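Local coordinates for protein transcriptional regulator URE2 (Saccharomyces cerevisiae, PDB 1K0A) that keeps GATA transcriptional activators in the cytoplasm to repress nitrogen-utilization genes and has glutathione peroxidase activity, the chain being its glutathione-transferase-like region, at residues P105-D110 and D210-A215; L38-F43 and R250-K255; G128-I133 and V220-V225; A215-V220 and K245-R250. All blocks are in the same frame, centred on the assembly; numbering follows the deposited sequence.

Contact 2 opens first, at 38-43 in the thioredoxin-like N-terminal domain, and closes last, at 250-255; the other three contacts lie nested in its loop and it ties the two domains of the glutathione transferase fold together. Contact 1 opens in the linker after helix 87-102 and closes at 210-215. Before it closes, contact 3 has started on helix 112-142, and it ends at 220-225, so the two cross. Contact 4 follows contact 1 in series, sharing Ala215, and crosses contact 3 through Val220; with 245-250 it joins helix 214-217 to helix 238-248 and meets contact 2 at Arg250.

Contact 1 (P105-D110 and D210-A215); sequences PLLWSD and DKLTIA
Pro105 O receives Lys211 NZ at 3.0 Å, which fastens the linker between the two domains of the glutathione transferase fold to the loop leading into helix 214-217. Pro105 to Trp108 form a type II turn, and Trp108 N reaches the same carbonyl from the face opposite the lysine, so two bonds grip Pro105 O. At Leu107, whose positive phi (68°) suits the third position of that turn, the chain comes very near the partner loop: its CA lies 3.7 Å from Thr213 CA. Here Leu107 CA points a C-H almost straight at Leu212 O (3.4 Å), while Leu107 CD2 runs beside Leu212 CD2 at 3.9 Å. Leu107 O accepts from Ile214 N in the carbonyl plane, on a lone pair, at 3.1 Å, and so takes up an amide of the first helical turn. Thr213 is the N-cap of that helix, and Asp216 OD2 bonds back to Thr213 N, the aspartate half of a capping box. Trp108 has CG anti to the backbone N (chi1 -169°), which sends the indole among Leu92, Val95, Ile118 and Asn119, while Ile214 CD1 approaches it obliquely. The main chain of Trp108 is held too: Lys211, bent at chi3, sets NZ above its carbonyl plane, 3.0 Å from Trp108 O.

Contact 2 (L38-F43 and R250-K255); sequences LSELGF and RPAVIK
Glu40 and Arg250 form a salt bridge in which the guanidinium nitrogen NH2 of Arg250 stands 3.0 Å from Glu40 OE2. The same nitrogen makes a weak hydrogen bond to Glu40 OE1, bent to 128° at the hydrogen, so a single NH2 serves both carboxylate oxygens. The two flat groups are turned 74° against each other, which argues against a coplanar two-nitrogen pairing. Beside this bridge, methyls lie against the carboxylate: Ala252 CB is 3.4 Å from Glu40 CD, and Val253 CG2 touches Glu40 OE1 at 3.7 Å. Glu40 CG also meets Ala252 CB, at 3.9 Å. At the preceding residue, Ser39 CB packs on the same Ala252 CB at 3.7 Å, and these two residues also bring the backbones nearest, with Ser39 CA 5.2 Å from Ala252 CA. Ser39 OG bonds within its own helix to Ala35 O; a further bond from Lys255 NZ is doubtful, because the place of that nitrogen is less sure.

Further out, the bend at chi2 of Glu40 (-66°) folds its carboxylate back over Ala252, and Leu107 packs on its side chain. The aliphatic part of Arg250 runs extended from CG to NE and passes Leu212. Arg250 is the N-cap of helix 251-258, while helix 29-41 ends in a Schellman motif at Gly42, with positive phi. The result is a partly exposed seam in which a salt bridge lies beside close packing on the methyl of Ala252, joining a helix of the thioredoxin-like N-terminal domain to the C-terminal end of the all-helical domain, at the interdomain face of the glutathione transferase fold.

Contact 3 (G128-I133 and V220-V225); sequences GHAPMI and VPWNNV
Trp222 is clasped by His129, Ala130 and Ile133, and so fixes helix 220-223 against helix 112-142 inside the all-helical domain of the glutathione transferase fold. The tight part lies round the indole. Ala130 CB sits over one face in a CH-pi contact, 3.8 Å from the centroid of the six-membered ring and 23° off its normal. Ile133 CG2 meets the rim near the ring plane, at Trp222 CE3 (3.9 Å), while Ile133 CD1 touches Trp222 CB. With CG anti to the backbone N (chi1 178°), His129 swings its ring alongside the tryptophan and puts CE1 3.3 Å from Trp222 CB; the imidazole meets the five-membered ring obliquely, planes 74° apart.

Packing is looser beside this core. Asn223 ND2 comes to 4.1 Å from His129 CE1; both this amide nitrogen and His129 NE2 bond to Tyr162 OH, and His129 ND1 bonds to Gln125 OE1. On the far side of its helix, Pro131 packs on Ser127 of the second subunit, and the helix is kinked there: the Pro131 nitrogen has no hydrogen to give, and Met132 N also lacks a bond to the turn before. The indole also touches Pro29, the glutathione-binding Asn30 and the bound S-hexylglutathione, so the clasp borders the glutathione-binding cleft. Farther from the indole, Ile133 CG2 also reaches Val225 CG2, at 4.2 Å.

Contact 4 (A215-V220 and K245-R250); sequences ADLAFV and KHMMRR
Met247 drives its thioether into the turn between helices 214-217 and 220-223, where its sulfur overlaps the Val220 methyl CG2. The model puts Met247 SD 3.1 Å from Val220 CG2, a closeness that is doubtful at this resolution, though the two clearly meet. Other atoms wall the sulfur in: Asp216 CB lies at 3.6 Å and Leu217 CD2 at 4.0 Å from Met247 SD, and the main-chain carbon Asp216 C is 3.5 Å away. The reach follows from the torsions: CG stands anti to the carbonyl carbon, the chain is extended at chi2 (-174°), and a bend at chi3 (-64°) turns the terminal methyl toward Val220 and Asp216 O. Beside this, Val220 CG1 rests on Met248 CG at 3.8 Å, the two side chains running in opposite directions. The contact is therefore carried by van der Waals packing, of the methionine end against both side chains and main chain, with 237 Å² buried in all.

Asp216 offers Met247 its CB while its carboxylate turns away: besides the capping bond of OD2, OD1 takes Leu207 N and Trp243 NE1, the latter from helix 238-248 itself. Phe219 makes a second link to that helix, since its ring meets those of Trp243 and of His129 in helix 112-142. Trp206 also packs on Met247, and Leu217 touches Ile36 and Glu40 of the N-terminal domain. Helix 214-217 is thus a buried element between helix 112-142 and helix 238-248, as expected for the central helix of the all-helical domain in the glutathione transferase fold.

Contact 1 (P105-D110 and D210-A215)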
loop_
_atom_site.group_PDB
_atom_site.type_symbol
_atom_site.label_atom_id
_atom_site.label_comp_id
_atom_site.label_asym_id
_atom_site.label_seq_id
_atom_site.Cartn_x
_atom_site.Cartn_y
_atom_site.Cartn_z
ATOM N N PRO A 105 17.627 12.898 5.369
ATOM C CA PRO A 105 16.381 12.246 4.961
ATOM C C PRO A 105 15.825 12.777 3.644
ATOM O O PRO A 105 14.712 13.287 3.598
ATOM C CB PRO A 105 15.453 12.524 6.137
ATOM C CG PRO A 105 15.874 13.911 6.536
ATOM C CD PRO A 105 17.392 13.810 6.506
ATOM N N LEU A 106 16.604 12.644 2.576
ATOM C CA LEU A 106 16.190 13.102 1.259
ATOM C C LEU A 106 14.868 12.446 0.818
ATOM O O LEU A 106 14.778 11.218 0.735
ATOM C CB LEU A 106 17.276 12.758 0.246
ATOM C CG LEU A 106 17.643 13.765 -0.843
ATOM C CD1 LEU A 106 17.981 12.986 -2.104
ATOM C CD2 LEU A 106 16.499 14.733 -1.115
ATOM N N LEU A 107 13.857 13.261 0.521
ATOM C CA LEU A 107 12.548 12.763 0.088
ATOM C C LEU A 107 11.824 12.030 1.199
ATOM O O LEU A 107 10.818 11.370 0.956
ATOM C CB LEU A 107 12.692 11.788 -1.076
ATOM C CG LEU A 107 13.350 12.239 -2.369
ATOM C CD1 LEU A 107 13.539 11.006 -3.243
ATOM C CD2 LEU A 107 12.489 13.287 -3.067
ATOM N N TRP A 108 12.345 12.134 2.413
ATOM C CA TRP A 108 11.770 11.439 3.558
ATOM C C TRP A 108 11.724 12.442 4.712
ATOM O O TRP A 108 11.389 13.611 4.520
ATOM C CB TRP A 108 12.681 10.248 3.897
ATOM C CG TRP A 108 12.189 9.201 4.877
ATOM C CD1 TRP A 108 12.965 8.486 5.750
ATOM C CD2 TRP A 108 10.863 8.672 5.003
ATOM N NE1 TRP A 108 12.208 7.544 6.406
ATOM C CE2 TRP A 108 10.916 7.636 5.970
ATOM C CE3 TRP A 108 9.638 8.965 4.393
ATOM C CZ2 TRP A 108 9.790 6.896 6.340
ATOM C CZ3 TRP A 108 8.514 8.224 4.760
ATOM C CH2 TRP A 108 8.597 7.202 5.725
ATOM N N SER A 109 12.075 11.980 5.904
ATOM C CA SER A 109 12.085 12.814 7.092
ATOM C C SER A 109 12.596 11.978 8.251
ATOM O O SER A 109 12.326 10.773 8.318
ATOM C CB SER A 109 10.675 13.309 7.409
ATOM O OG SER A 109 10.613 13.820 8.728
ATOM N N ASP A 110 13.333 12.613 9.159
ATOM C CA ASP A 110 13.874 11.918 10.321
ATOM C C ASP A 110 12.925 11.982 11.520
ATOM O O ASP A 110 13.200 11.410 12.575
ATOM C CB ASP A 110 15.244 12.494 10.706
ATOM C CG ASP A 110 15.237 14.015 10.834
ATOM O OD1 ASP A 110 16.175 14.553 11.464
ATOM O OD2 ASP A 110 14.315 14.677 10.301
ATOM N N ASP A 210 6.499 20.718 3.699
ATOM C CA ASP A 210 6.901 21.785 2.785
ATOM C C ASP A 210 8.148 21.478 1.955
ATOM O O ASP A 210 8.833 22.391 1.481
ATOM C CB ASP A 210 7.118 23.086 3.557
ATOM C CG ASP A 210 5.829 23.643 4.126
ATOM O OD1 ASP A 210 5.234 22.995 5.013
ATOM O OD2 ASP A 210 5.406 24.733 3.683
ATOM N N LYS A 211 8.430 20.194 1.779
ATOM C CA LYS A 211 9.576 19.737 0.997
ATOM C C LYS A 211 9.080 18.589 0.140
ATOM O O LYS A 211 8.041 17.993 0.430
ATOM C CB LYS A 211 10.694 19.231 1.917
ATOM C CG LYS A 211 10.232 18.150 2.897
ATOM C CD LYS A 211 11.366 17.578 3.742
ATOM C CE LYS A 211 12.262 16.645 2.934
ATOM N NZ LYS A 211 13.209 15.896 3.810
ATOM N N LEU A 212 9.816 18.276 -0.915
ATOM C CA LEU A 212 9.433 17.176 -1.781
ATOM C C LEU A 212 9.716 15.830 -1.101
ATOM O O LEU A 212 10.781 15.644 -0.503
ATOM C CB LEU A 212 10.222 17.239 -3.083
ATOM C CG LEU A 212 9.871 16.092 -4.031
ATOM C CD1 LEU A 212 8.438 16.281 -4.497
ATOM C CD2 LEU A 212 10.829 16.056 -5.213
ATOM N N THR A 213 8.761 14.903 -1.175
ATOM C CA THR A 213 8.958 13.571 -0.604
ATOM C C THR A 213 8.375 12.498 -1.526
ATOM O O THR A 213 7.712 12.804 -2.524
ATOM C CB THR A 213 8.299 13.404 0.789
ATOM O OG1 THR A 213 6.877 13.438 0.660
ATOM C CG2 THR A 213 8.758 14.489 1.733
ATOM N N ILE A 214 8.632 11.242 -1.193
ATOM C CA ILE A 214 8.107 10.142 -1.976
ATOM C C ILE A 214 6.590 10.250 -2.033
ATOM O O ILE A 214 5.946 9.724 -2.943
ATOM C CB ILE A 214 8.517 8.767 -1.370
ATOM C CG1 ILE A 214 8.363 8.780 0.155
ATOM C CG2 ILE A 214 9.945 8.429 -1.765
ATOM C CD1 ILE A 214 8.693 7.448 0.808
ATOM N N ALA A 215 6.024 10.951 -1.061
ATOM C CA ALA A 215 4.579 11.156 -0.997
ATOM C C ALA A 215 4.100 11.845 -2.268
ATOM O O ALA A 215 3.093 11.460 -2.854
ATOM C CB ALA A 215 4.235 12.003 0.212
#

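Contact 2 (L38-F43 and R250-K255)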
loop_
_atom_site.group_PDB
_atom_site.type_symbol
_atom_site.label_atom_id
_atom_site.label_comp_id
_atom_site.label_asym_id
_atom_site.label_seq_id
_atom_site.Cartn_x
_atom_site.Cartn_y
_atom_site.Cartn_z
ATOM N N LEU A 38 14.826 5.916 -7.315
ATOM C CA LEU A 38 16.216 5.477 -7.421
ATOM C C LEU A 38 17.006 6.655 -8.002
ATOM O O LEU A 38 18.090 6.985 -7.527
ATOM C CB LEU A 38 16.370 4.262 -8.353
ATOM C CG LEU A 38 16.345 2.796 -7.884
ATOM C CD1 LEU A 38 17.224 2.605 -6.664
ATOM C CD2 LEU A 38 14.954 2.386 -7.565
ATOM N N SER A 39 16.456 7.292 -9.034
ATOM C CA SER A 39 17.131 8.430 -9.663
ATOM C C SER A 39 17.341 9.547 -8.650
ATOM O O SER A 39 18.474 9.941 -8.380
ATOM C CB SER A 39 16.317 8.968 -10.845
ATOM O OG SER A 39 16.227 8.022 -11.899
ATOM N N GLU A 40 16.246 10.046 -8.081
ATOM C CA GLU A 40 16.326 11.125 -7.104
ATOM C C GLU A 40 17.346 10.853 -6.009
ATOM O O GLU A 40 18.082 11.746 -5.605
ATOM C CB GLU A 40 14.955 11.379 -6.461
ATOM C CG GLU A 40 13.925 12.047 -7.373
ATOM C CD GLU A 40 14.291 13.480 -7.771
ATOM O OE1 GLU A 40 13.526 14.074 -8.564
ATOM O OE2 GLU A 40 15.325 14.009 -7.300
ATOM N N LEU A 41 17.405 9.620 -5.527
ATOM C CA LEU A 41 18.337 9.309 -4.458
ATOM C C LEU A 41 19.766 9.087 -4.894
ATOM O O LEU A 41 20.651 8.961 -4.058
ATOM C CB LEU A 41 17.836 8.105 -3.667
ATOM C CG LEU A 41 16.555 8.407 -2.890
ATOM C CD1 LEU A 41 16.180 7.188 -2.058
ATOM C CD2 LEU A 41 16.766 9.625 -1.995
ATOM N N GLY A 42 19.999 9.055 -6.199
ATOM C CA GLY A 42 21.350 8.845 -6.695
ATOM C C GLY A 42 21.852 7.411 -6.561
ATOM O O GLY A 42 23.016 7.187 -6.227
ATOM N N PHE A 43 20.975 6.438 -6.802
ATOM C CA PHE A 43 21.345 5.021 -6.733
ATOM C C PHE A 43 21.539 4.513 -8.166
ATOM O O PHE A 43 20.742 4.827 -9.053
ATOM C CB PHE A 43 20.248 4.201 -6.030
ATOM C CG PHE A 43 20.243 4.335 -4.521
ATOM C CD1 PHE A 43 19.037 4.340 -3.813
ATOM C CD2 PHE A 43 21.432 4.412 -3.804
ATOM C CE1 PHE A 43 19.018 4.415 -2.410
ATOM C CE2 PHE A 43 21.420 4.487 -2.402
ATOM C CZ PHE A 43 20.208 4.487 -1.708
ATOM N N ARG A 250 11.577 18.035 -13.137
ATOM C CA ARG A 250 12.763 17.569 -12.427
ATOM C C ARG A 250 13.600 16.667 -13.330
ATOM O O ARG A 250 13.066 15.821 -14.051
ATOM C CB ARG A 250 12.360 16.793 -11.179
ATOM C CG ARG A 250 12.198 17.660 -9.954
ATOM C CD ARG A 250 11.811 16.846 -8.729
ATOM N NE ARG A 250 12.194 17.552 -7.514
ATOM C CZ ARG A 250 13.422 17.556 -7.007
ATOM N NH1 ARG A 250 13.683 18.240 -5.903
ATOM N NH2 ARG A 250 14.381 16.853 -7.586
ATOM N N PRO A 251 14.924 16.845 -13.311
ATOM C CA PRO A 251 15.809 16.026 -14.142
ATOM C C PRO A 251 15.590 14.540 -13.880
ATOM O O PRO A 251 15.217 13.786 -14.784
ATOM C CB PRO A 251 17.196 16.490 -13.717
ATOM C CG PRO A 251 16.963 17.925 -13.371
ATOM C CD PRO A 251 15.685 17.873 -12.583
ATOM N N ALA A 252 15.811 14.134 -12.632
ATOM C CA ALA A 252 15.646 12.741 -12.230
ATOM C C ALA A 252 14.316 12.166 -12.690
ATOM O O ALA A 252 14.220 10.979 -13.021
ATOM C CB ALA A 252 15.761 12.619 -10.724
ATOM N N VAL A 253 13.290 13.005 -12.719
ATOM C CA VAL A 253 11.969 12.555 -13.129
ATOM C C VAL A 253 11.844 12.340 -14.632
ATOM O O VAL A 253 11.181 11.396 -15.076
ATOM C CB VAL A 253 10.896 13.543 -12.657
ATOM C CG1 VAL A 253 9.521 13.093 -13.131
ATOM C CG2 VAL A 253 10.937 13.637 -11.122
ATOM N N ILE A 254 12.477 13.218 -15.409
ATOM C CA ILE A 254 12.459 13.122 -16.867
ATOM C C ILE A 254 13.372 11.963 -17.263
ATOM O O ILE A 254 13.057 11.175 -18.155
ATOM C CB ILE A 254 12.981 14.424 -17.519
ATOM C CG1 ILE A 254 11.973 15.552 -17.300
ATOM C CG2 ILE A 254 13.249 14.203 -19.003
ATOM C CD1 ILE A 254 12.506 16.930 -17.652
ATOM N N LYS A 255 14.507 11.874 -16.580
ATOM C CA LYS A 255 15.462 10.810 -16.828
ATOM C C LYS A 255 14.768 9.460 -16.631
ATOM O O LYS A 255 14.732 8.632 -17.543
ATOM C CB LYS A 255 16.644 10.942 -15.861
ATOM C CG LYS A 255 17.503 9.697 -15.752
ATOM C CD LYS A 255 18.487 9.811 -14.601
ATOM C CE LYS A 255 19.309 8.537 -14.435
ATOM N NZ LYS A 255 18.471 7.339 -14.143
#

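Contact 3 (G128-I133 and V220-V225)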
loop_
_atom_site.group_PDB
_atom_site.type_symbol
_atom_site.label_atom_id
_atom_site.label_comp_id
_atom_site.label_asym_id
_atom_site.label_seq_id
_atom_site.Cartn_x
_atom_site.Cartn_y
_atom_site.Cartn_z
ATOM N N GLY A 128 -5.419 3.415 -3.178
ATOM C CA GLY A 128 -6.654 4.121 -3.461
ATOM C C GLY A 128 -6.638 4.833 -4.798
ATOM O O GLY A 128 -7.653 4.908 -5.483
ATOM N N HIS A 129 -5.476 5.355 -5.169
ATOM C CA HIS A 129 -5.310 6.072 -6.424
ATOM C C HIS A 129 -4.999 5.088 -7.554
ATOM O O HIS A 129 -5.800 4.897 -8.469
ATOM C CB HIS A 129 -4.181 7.093 -6.243
ATOM C CG HIS A 129 -3.852 7.880 -7.471
ATOM N ND1 HIS A 129 -2.593 7.884 -8.030
ATOM C CD2 HIS A 129 -4.596 8.734 -8.213
ATOM C CE1 HIS A 129 -2.574 8.709 -9.062
ATOM N NE2 HIS A 129 -3.777 9.237 -9.194
ATOM N N ALA A 130 -3.849 4.435 -7.463
ATOM C CA ALA A 130 -3.402 3.476 -8.472
ATOM C C ALA A 130 -4.391 2.377 -8.841
ATOM O O ALA A 130 -4.672 2.151 -10.017
ATOM C CB ALA A 130 -2.080 2.841 -8.033
ATOM N N PRO A 131 -4.923 1.664 -7.844
ATOM C CA PRO A 131 -5.870 0.594 -8.162
ATOM C C PRO A 131 -7.120 1.095 -8.869
ATOM O O PRO A 131 -7.615 0.459 -9.802
ATOM C CB PRO A 131 -6.191 -0.006 -6.791
ATOM C CG PRO A 131 -4.973 0.350 -5.954
ATOM C CD PRO A 131 -4.697 1.757 -6.393
ATOM N N MET A 132 -7.634 2.238 -8.431
ATOM C CA MET A 132 -8.840 2.773 -9.051
ATOM C C MET A 132 -8.579 3.173 -10.494
ATOM O O MET A 132 -9.422 2.948 -11.370
ATOM C CB MET A 132 -9.388 3.954 -8.244
ATOM C CG MET A 132 -9.838 3.541 -6.834
ATOM S SD MET A 132 -10.876 2.026 -6.781
ATOM C CE MET A 132 -12.340 2.606 -5.874
ATOM N N ILE A 133 -7.412 3.754 -10.749
ATOM C CA ILE A 133 -7.075 4.142 -12.105
ATOM C C ILE A 133 -6.971 2.873 -12.938
ATOM O O ILE A 133 -7.454 2.818 -14.064
ATOM C CB ILE A 133 -5.740 4.909 -12.148
ATOM C CG1 ILE A 133 -5.867 6.203 -11.338
ATOM C CG2 ILE A 133 -5.359 5.220 -13.586
ATOM C CD1 ILE A 133 -4.601 7.011 -11.280
ATOM N N VAL A 220 3.204 11.262 -9.559
ATOM C CA VAL A 220 3.648 11.725 -10.869
ATOM C C VAL A 220 3.393 10.760 -12.025
ATOM O O VAL A 220 2.718 11.112 -12.994
ATOM C CB VAL A 220 5.144 12.077 -10.867
ATOM C CG1 VAL A 220 5.452 13.004 -12.021
ATOM C CG2 VAL A 220 5.522 12.717 -9.567
ATOM N N PRO A 221 3.920 9.527 -11.935
ATOM C CA PRO A 221 3.729 8.536 -13.000
ATOM C C PRO A 221 2.268 8.343 -13.376
ATOM O O PRO A 221 1.913 8.415 -14.547
ATOM C CB PRO A 221 4.337 7.265 -12.408
ATOM C CG PRO A 221 5.384 7.797 -11.478
ATOM C CD PRO A 221 4.659 8.937 -10.807
ATOM N N TRP A 222 1.419 8.100 -12.384
ATOM C CA TRP A 222 0.007 7.887 -12.651
ATOM C C TRP A 222 -0.709 9.117 -13.222
ATOM O O TRP A 222 -1.609 8.981 -14.057
ATOM C CB TRP A 222 -0.692 7.383 -11.387
ATOM C CG TRP A 222 -0.208 6.018 -10.965
ATOM C CD1 TRP A 222 0.835 5.739 -10.124
ATOM C CD2 TRP A 222 -0.707 4.749 -11.420
ATOM N NE1 TRP A 222 1.014 4.378 -10.026
ATOM C CE2 TRP A 222 0.083 3.746 -10.811
ATOM C CE3 TRP A 222 -1.744 4.363 -12.283
ATOM C CZ2 TRP A 222 -0.131 2.375 -11.038
ATOM C CZ3 TRP A 222 -1.959 3.001 -12.507
ATOM C CH2 TRP A 222 -1.153 2.023 -11.884
ATOM N N ASN A 223 -0.304 10.310 -12.784
ATOM C CA ASN A 223 -0.889 11.559 -13.281
ATOM C C ASN A 223 -0.767 11.647 -14.805
ATOM O O ASN A 223 -1.588 12.285 -15.462
ATOM C CB ASN A 223 -0.167 12.775 -12.692
ATOM C CG ASN A 223 -0.383 12.934 -11.205
ATOM O OD1 ASN A 223 0.341 13.685 -10.553
ATOM N ND2 ASN A 223 -1.383 12.248 -10.659
ATOM N N ASN A 224 0.259 11.005 -15.361
ATOM C CA ASN A 224 0.506 11.049 -16.800
ATOM C C ASN A 224 -0.321 10.099 -17.664
ATOM O O ASN A 224 -0.268 10.170 -18.900
ATOM C CB ASN A 224 2.001 10.837 -17.061
ATOM C CG ASN A 224 2.853 11.967 -16.492
ATOM O OD1 ASN A 224 4.056 11.815 -16.282
ATOM N ND2 ASN A 224 2.227 13.114 -16.247
ATOM N N VAL A 225 -1.087 9.218 -17.025
ATOM C CA VAL A 225 -1.927 8.284 -17.767
ATOM C C VAL A 225 -3.417 8.495 -17.496
ATOM O O VAL A 225 -4.249 7.905 -18.175
ATOM C CB VAL A 225 -1.596 6.801 -17.436
ATOM C CG1 VAL A 225 -0.099 6.580 -17.482
ATOM C CG2 VAL A 225 -2.174 6.415 -16.076
#

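Contact 4 (A215-V220 and K245-R250)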
loop_
_atom_site.group_PDB
_atom_site.type_symbol
_atom_site.label_atom_id
_atom_site.label_comp_id
_atom_site.label_asym_id
_atom_site.label_seq_id
_atom_site.Cartn_x
_atom_site.Cartn_y
_atom_site.Cartn_z
ATOM N N ALA A 215 6.024 10.951 -1.061
ATOM C CA ALA A 215 4.579 11.156 -0.997
ATOM C C ALA A 215 4.100 11.845 -2.268
ATOM O O ALA A 215 3.093 11.460 -2.854
ATOM C CB ALA A 215 4.235 12.003 0.212
ATOM N N ASP A 216 4.835 12.867 -2.692
ATOM C CA ASP A 216 4.488 13.598 -3.905
ATOM C C ASP A 216 4.856 12.756 -5.124
ATOM O O ASP A 216 4.014 12.495 -5.991
ATOM C CB ASP A 216 5.246 14.931 -3.970
ATOM C CG ASP A 216 5.119 15.741 -2.697
ATOM O OD1 ASP A 216 4.010 16.237 -2.404
ATOM O OD2 ASP A 216 6.133 15.873 -1.981
ATOM N N LEU A 217 6.117 12.329 -5.181
ATOM C CA LEU A 217 6.608 11.543 -6.312
ATOM C C LEU A 217 5.769 10.326 -6.687
ATOM O O LEU A 217 5.652 9.996 -7.864
ATOM C CB LEU A 217 8.057 11.108 -6.075
ATOM C CG LEU A 217 9.090 12.239 -6.009
ATOM C CD1 LEU A 217 10.460 11.652 -5.739
ATOM C CD2 LEU A 217 9.091 13.036 -7.306
ATOM N N ALA A 218 5.173 9.666 -5.702
ATOM C CA ALA A 218 4.372 8.478 -5.974
ATOM C C ALA A 218 3.207 8.698 -6.936
ATOM O O ALA A 218 2.708 7.742 -7.536
ATOM C CB ALA A 218 3.857 7.893 -4.665
ATOM N N PHE A 219 2.767 9.940 -7.090
ATOM C CA PHE A 219 1.645 10.231 -7.982
ATOM C C PHE A 219 2.048 10.622 -9.405
ATOM O O PHE A 219 1.311 10.365 -10.348
ATOM C CB PHE A 219 0.782 11.371 -7.427
ATOM C CG PHE A 219 0.056 11.047 -6.157
ATOM C CD1 PHE A 219 0.693 11.160 -4.927
ATOM C CD2 PHE A 219 -1.290 10.689 -6.187
ATOM C CE1 PHE A 219 -0.002 10.929 -3.741
ATOM C CE2 PHE A 219 -1.997 10.453 -5.005
ATOM C CZ PHE A 219 -1.352 10.574 -3.777
ATOM N N VAL A 220 3.204 11.262 -9.559
ATOM C CA VAL A 220 3.648 11.725 -10.869
ATOM C C VAL A 220 3.393 10.760 -12.025
ATOM O O VAL A 220 2.718 11.112 -12.994
ATOM C CB VAL A 220 5.144 12.077 -10.867
ATOM C CG1 VAL A 220 5.452 13.004 -12.021
ATOM C CG2 VAL A 220 5.522 12.717 -9.567
ATOM N N LYS A 245 3.387 19.355 -12.501
ATOM C CA LYS A 245 4.205 20.033 -13.498
ATOM C C LYS A 245 5.577 20.356 -12.891
ATOM O O LYS A 245 6.605 20.238 -13.562
ATOM C CB LYS A 245 3.512 21.323 -13.954
ATOM C CG LYS A 245 3.369 21.495 -15.468
ATOM C CD LYS A 245 4.713 21.496 -16.208
ATOM C CE LYS A 245 5.185 20.081 -16.563
ATOM N NZ LYS A 245 4.247 19.373 -17.494
ATOM N N HIS A 246 5.591 20.774 -11.625
ATOM C CA HIS A 246 6.851 21.079 -10.952
ATOM C C HIS A 246 7.678 19.800 -10.877
ATOM O O HIS A 246 8.886 19.815 -11.114
ATOM C CB HIS A 246 6.606 21.608 -9.535
ATOM C CG HIS A 246 6.241 23.060 -9.480
ATOM N ND1 HIS A 246 7.088 24.058 -9.915
ATOM C CD2 HIS A 246 5.123 23.682 -9.038
ATOM C CE1 HIS A 246 6.505 25.232 -9.745
ATOM N NE2 HIS A 246 5.311 25.031 -9.215
ATOM N N MET A 247 7.019 18.693 -10.543
ATOM C CA MET A 247 7.704 17.412 -10.451
ATOM C C MET A 247 8.181 16.945 -11.834
ATOM O O MET A 247 9.335 16.529 -11.984
ATOM C CB MET A 247 6.792 16.344 -9.813
ATOM C CG MET A 247 6.644 16.463 -8.289
ATOM S SD MET A 247 5.720 15.103 -7.522
ATOM C CE MET A 247 4.160 15.323 -8.247
ATOM N N MET A 248 7.311 17.035 -12.841
ATOM C CA MET A 248 7.671 16.595 -14.190
ATOM C C MET A 248 8.832 17.336 -14.841
ATOM O O MET A 248 9.370 16.870 -15.838
ATOM C CB MET A 248 6.459 16.633 -15.126
ATOM C CG MET A 248 5.509 15.458 -14.940
ATOM S SD MET A 248 4.247 15.363 -16.228
ATOM C CE MET A 248 3.160 16.736 -15.782
ATOM N N ARG A 249 9.227 18.476 -14.286
ATOM C CA ARG A 249 10.347 19.220 -14.851
ATOM C C ARG A 249 11.661 18.848 -14.185
ATOM O O ARG A 249 12.730 19.284 -14.614
ATOM C CB ARG A 249 10.105 20.730 -14.756
ATOM C CG ARG A 249 9.289 21.262 -15.928
ATOM C CD ARG A 249 9.241 22.788 -15.976
ATOM N NE ARG A 249 8.266 23.367 -15.050
ATOM C CZ ARG A 249 8.448 23.509 -13.739
ATOM N NH1 ARG A 249 9.581 23.115 -13.166
ATOM N NH2 ARG A 249 7.486 24.054 -12.999
ATOM N N ARG A 250 11.577 18.035 -13.137
ATOM C CA ARG A 250 12.763 17.569 -12.427
ATOM C C ARG A 250 13.600 16.667 -13.330
ATOM O O ARG A 250 13.066 15.821 -14.051
ATOM C CB ARG A 250 12.360 16.793 -11.179
ATOM C CG ARG A 250 12.198 17.660 -9.954
ATOM C CD ARG A 250 11.811 16.846 -8.729
ATOM N NE ARG A 250 12.194 17.552 -7.514
ATOM C CZ ARG A 250 13.422 17.556 -7.007
ATOM N NH1 ARG A 250 13.683 18.240 -5.903
ATOM N NH2 ARG A 250 14.381 16.853 -7.586
#